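Local coordinates for protein nucleoside-diphosphate sugar epimerase (SulA family) (Corynebacterium glutamicum, PDB 3OH8) that probably acts as an NAD-dependent nucleoside-diphosphate sugar epimerase, although its actual substrate and reaction are not established, at residues V26-P31 with Q126-E131; A435-H438 with Y442-L445. All blocks are in the same frame, centred on the assembly; numbering follows the deposited sequence.

In the fold
Contact 1 closes before contact 2 opens along the chain, and their centres lie about 12 Å apart. Helix 119-139 belongs to contact 1 and reaches contact 2 as well: in contact 1 it packs on helix 25-29, within the N-terminal region built on the seven-stranded antiparallel sheet, while Thr127 and Gln128 also meet Glu443, in the loop after helix 432-440, and His438, within that helix. Asp343, on helix 342-354 of the Rossmann-like region, has polar contacts with side chains of both. Together the two contacts place a small polar network where the N-terminal region, the nucleotide-binding type fold and the C-terminal elements come together in one chain.

Contact 1 (V26-P31 with Q126-E131); sequences VARLTP and QTQLIE
Both ends of the Gln128 amide are held, and its nitrogen sits over one face of the Arg28 guanidinium. OE1 pairs with His438 and NE2 with Asp343, so the flat group has little freedom to rotate. Gln128 NE2 comes within 3.3 Å of Arg28 NH2, but these are two donors and no hydrogen bond joins them. What draws them together is probably the carboxylate of Asp343, whose OD1 bonds to Gln128 and makes a long, weak ion pair with Arg28. The amide and guanidinium planes are 58° apart, and the two chains cross at about a right angle. Arg28 has its stronger partner elsewhere, in a salt bridge from NE to Asp132, one turn further along the helix that carries Gln128.

Nearer its backbone, Gln128 CG presses on the other segment's main chain, 3.3 Å from Arg28 O. It stands anti to its own nitrogen (chi1 -171°), and a bend at chi2 (75°) then brings the amide nitrogen over the guanidinium. Leu29 fills the apolar half of the contact with one methyl: CD2 lies 4.0 Å from Gln128 CB and 4.2 Å from Leu129 CB. Trp19 of helix 13-21 touches both leucines, and Leu129 also meets Ile9 of strand 3-9. Next to Leu29, Thr30 turns its hydroxyl back on the helix, and OG1 donates to Val26 O at 2.8 Å from above the carbonyl plane.

Arg28 also touches Ala165, Gln166 and Thr169 on helix 158-169, so its side chain reaches the Rossmann-like region. A long helix following an antiparallel sheet, with short helices inserted after the first strand, is the layout of the helix-grip (START/Bet v 1-like) fold, and this contact joins one of those short helices to the long one.

Contact 2 (A435-H438 with Y442-L445); sequences AIAH and YEQL
Helix 432-440 runs out just before Tyr442, and the chain folds back so that Tyr442 N reaches Ala437 O at 2.8 Å, with an N-H...O angle of 170°. Tyr442 lies five positions after Ala437, so this is a 6-to-1 bond, a pattern also seen at Schellman helix ends. Tyr442 N lies in the carbonyl plane and on a lone pair of Ala437 O. The CA atoms of Ala437 and Tyr442 are 4.7 Å apart, close enough for their CB atoms to pack at 4.1 Å. The Tyr442 ring lies obliquely beside the last turn of the helix, where its CE2 meets Ile436 CG2 at 4.4 Å.

Glu443 reaches back along the same end of the helix with its chain extended beyond CG, and delivers its carboxylate to the edge of the His438 imidazole. His438 ND1 donates to Glu443 OE1 over 2.6 Å, with the oxygen close to the ring plane. From the acceptor's side the bond arrives on the syn side of OE1 but 30° out of the carboxylate plane; the ring and carboxylate planes are 76° apart. A water bridges the two segments: it donates to His438 O at 2.8 Å and to Glu443 OE1 at 2.7 Å, linking side chain to helix carbonyl. Thr127 OG1 of helix 119-139 adds a further hydrogen bond to OE1, so three groups grip that one oxygen.

Around the imidazole, the rings of Tyr124 and Tyr429 stack on it, while NE2 is engaged by Gln128. With ND1 donating to a carboxylate and NE2 facing an amide oxygen, and with Asp343 weakly bonded nearby, the setting would favour a protonated, positively charged histidine, its charge probably balanced by Glu443 across a His-carboxylate hydrogen bond, with the histidine buried and the glutamate partly exposed.

Contact 1 (V26-P31 with Q126-E131)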
# COMPACT_ATOMS: atom_id res chain seq x y z
N VAL A 26 -6.31 4.73 9.12
CA VAL A 26 -5.41 5.87 9.26
C VAL A 26 -4.11 5.62 8.49
O VAL A 26 -3.63 6.50 7.77
CB VAL A 26 -5.09 6.20 10.73
CG1 VAL A 26 -4.05 7.31 10.80
CG2 VAL A 26 -6.37 6.60 11.48
N ALA A 27 -3.56 4.41 8.62
CA ALA A 27 -2.33 4.08 7.89
C ALA A 27 -2.51 4.20 6.37
O ALA A 27 -1.65 4.75 5.68
CB ALA A 27 -1.84 2.68 8.28
N ARG A 28 -3.62 3.69 5.85
CA ARG A 28 -3.88 3.73 4.41
C ARG A 28 -3.88 5.16 3.86
O ARG A 28 -3.34 5.42 2.79
CB ARG A 28 -5.20 3.02 4.04
CG ARG A 28 -5.28 1.53 4.39
CD ARG A 28 -4.22 0.71 3.65
NE ARG A 28 -4.48 0.64 2.22
CZ ARG A 28 -3.65 0.11 1.32
NH1 ARG A 28 -2.48 -0.41 1.71
NH2 ARG A 28 -3.98 0.08 0.03
N LEU A 29 -4.48 6.10 4.60
CA LEU A 29 -4.61 7.47 4.09
C LEU A 29 -3.46 8.42 4.48
O LEU A 29 -3.43 9.58 4.06
CB LEU A 29 -5.96 8.08 4.50
CG LEU A 29 -7.19 7.27 4.09
CD1 LEU A 29 -8.49 8.10 4.31
CD2 LEU A 29 -7.07 6.81 2.63
N THR A 30 -2.51 7.93 5.27
CA THR A 30 -1.34 8.73 5.62
C THR A 30 -0.43 8.84 4.39
O THR A 30 -0.02 7.83 3.82
CB THR A 30 -0.54 8.11 6.80
OG1 THR A 30 -1.36 8.10 7.97
CG2 THR A 30 0.71 8.92 7.09
N PRO A 31 -0.12 10.07 3.96
CA PRO A 31 0.70 10.26 2.75
C PRO A 31 2.12 9.70 2.92
O PRO A 31 2.80 10.00 3.91
CB PRO A 31 0.75 11.79 2.59
CG PRO A 31 -0.43 12.30 3.36
CD PRO A 31 -0.61 11.35 4.51
N GLN A 126 -7.65 11.40 -1.10
CA GLN A 126 -8.78 11.17 -2.02
C GLN A 126 -8.55 9.99 -2.98
O GLN A 126 -9.40 9.10 -3.11
CB GLN A 126 -9.10 12.44 -2.83
CG GLN A 126 -9.44 13.66 -1.97
CD GLN A 126 -9.57 14.95 -2.77
OE1 GLN A 126 -10.17 15.91 -2.30
NE2 GLN A 126 -9.01 14.98 -3.97
N THR A 127 -7.42 10.00 -3.69
CA THR A 127 -7.14 8.91 -4.63
C THR A 127 -7.01 7.58 -3.90
O THR A 127 -7.52 6.56 -4.36
CB THR A 127 -5.88 9.18 -5.51
OG1 THR A 127 -4.74 9.44 -4.67
CG2 THR A 127 -6.11 10.40 -6.40
N GLN A 128 -6.33 7.58 -2.76
CA GLN A 128 -6.08 6.33 -2.05
C GLN A 128 -7.39 5.72 -1.56
O GLN A 128 -7.60 4.51 -1.67
CB GLN A 128 -5.13 6.54 -0.87
CG GLN A 128 -4.67 5.24 -0.21
CD GLN A 128 -3.64 4.50 -1.05
OE1 GLN A 128 -3.07 5.05 -1.99
NE2 GLN A 128 -3.37 3.26 -0.69
N LEU A 129 -8.25 6.55 -1.00
CA LEU A 129 -9.55 6.08 -0.53
C LEU A 129 -10.35 5.46 -1.67
O LEU A 129 -10.89 4.36 -1.53
CB LEU A 129 -10.38 7.26 0.03
CG LEU A 129 -11.37 6.98 1.16
CD1 LEU A 129 -12.68 7.78 1.01
CD2 LEU A 129 -11.65 5.51 1.35
N ILE A 130 -10.46 6.19 -2.77
CA ILE A 130 -11.29 5.74 -3.87
C ILE A 130 -10.71 4.46 -4.48
O ILE A 130 -11.44 3.51 -4.78
CB ILE A 130 -11.55 6.85 -4.95
CG1 ILE A 130 -12.62 6.39 -5.93
CG2 ILE A 130 -10.30 7.18 -5.74
CD1 ILE A 130 -13.67 5.53 -5.31
N GLU A 131 -9.39 4.41 -4.63
CA GLU A 131 -8.78 3.22 -5.22
C GLU A 131 -8.92 2.02 -4.29
O GLU A 131 -9.19 0.91 -4.75
CB GLU A 131 -7.32 3.47 -5.60
CG GLU A 131 -7.18 4.53 -6.68
CD GLU A 131 -7.89 4.15 -7.98
OE1 GLU A 131 -8.00 2.95 -8.29
OE2 GLU A 131 -8.34 5.08 -8.70

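Contact 2 (A435-H438 with Y442-L445)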
# COMPACT_ATOMS: atom_id res chain seq x y z
N ALA A 435 2.31 6.28 -11.18
CA ALA A 435 2.64 5.67 -9.90
C ALA A 435 3.48 6.62 -9.05
O ALA A 435 3.25 6.78 -7.85
CB ALA A 435 3.38 4.36 -10.11
N ILE A 436 4.45 7.26 -9.69
CA ILE A 436 5.36 8.17 -9.00
C ILE A 436 4.64 9.43 -8.51
O ILE A 436 4.90 9.93 -7.41
CB ILE A 436 6.55 8.54 -9.92
CG1 ILE A 436 7.47 7.33 -10.12
CG2 ILE A 436 7.35 9.71 -9.36
CD1 ILE A 436 8.37 7.47 -11.33
N ALA A 437 3.72 9.95 -9.33
CA ALA A 437 2.94 11.12 -8.94
C ALA A 437 2.14 10.83 -7.66
O ALA A 437 2.04 11.67 -6.75
CB ALA A 437 2.01 11.53 -10.07
N HIS A 438 1.59 9.62 -7.59
CA HIS A 438 0.83 9.18 -6.42
C HIS A 438 1.73 9.08 -5.20
O HIS A 438 1.42 9.59 -4.13
CB HIS A 438 0.14 7.84 -6.72
CG HIS A 438 -0.74 7.35 -5.61
ND1 HIS A 438 -1.88 8.01 -5.21
CD2 HIS A 438 -0.66 6.23 -4.84
CE1 HIS A 438 -2.46 7.34 -4.22
NE2 HIS A 438 -1.74 6.26 -3.98
N TYR A 442 2.32 14.39 -6.14
CA TYR A 442 2.16 15.37 -7.20
C TYR A 442 0.76 15.31 -7.78
O TYR A 442 0.51 15.84 -8.85
CB TYR A 442 3.14 15.11 -8.34
CG TYR A 442 4.59 14.94 -7.92
CD1 TYR A 442 5.11 15.64 -6.85
CD2 TYR A 442 5.43 14.10 -8.64
CE1 TYR A 442 6.44 15.49 -6.48
CE2 TYR A 442 6.76 13.95 -8.28
CZ TYR A 442 7.26 14.64 -7.21
OH TYR A 442 8.59 14.48 -6.86
N GLU A 443 -0.17 14.66 -7.09
CA GLU A 443 -1.53 14.54 -7.63
C GLU A 443 -2.37 15.79 -7.34
O GLU A 443 -2.01 16.60 -6.50
CB GLU A 443 -2.20 13.24 -7.17
CG GLU A 443 -1.61 12.00 -7.86
CD GLU A 443 -2.22 10.68 -7.39
OE1 GLU A 443 -2.27 10.45 -6.16
OE2 GLU A 443 -2.63 9.87 -8.25
N GLN A 444 -3.46 15.95 -8.07
CA GLN A 444 -4.32 17.12 -7.96
C GLN A 444 -5.56 16.77 -7.17
O GLN A 444 -6.04 15.64 -7.21
CB GLN A 444 -4.81 17.57 -9.34
CG GLN A 444 -3.73 17.90 -10.36
CD GLN A 444 -4.28 17.88 -11.79
OE1 GLN A 444 -5.47 17.64 -12.01
NE2 GLN A 444 -3.40 18.11 -12.76
N LEU A 445 -6.08 17.78 -6.47
CA LEU A 445 -7.38 17.70 -5.84
C LEU A 445 -8.44 17.26 -6.83
O LEU A 445 -8.38 17.60 -8.02
CB LEU A 445 -7.78 19.07 -5.30
CG LEU A 445 -6.90 19.67 -4.21
CD1 LEU A 445 -7.40 21.06 -3.89
CD2 LEU A 445 -6.91 18.78 -2.97
O HOH W 1 -0.76 11.33 -4.13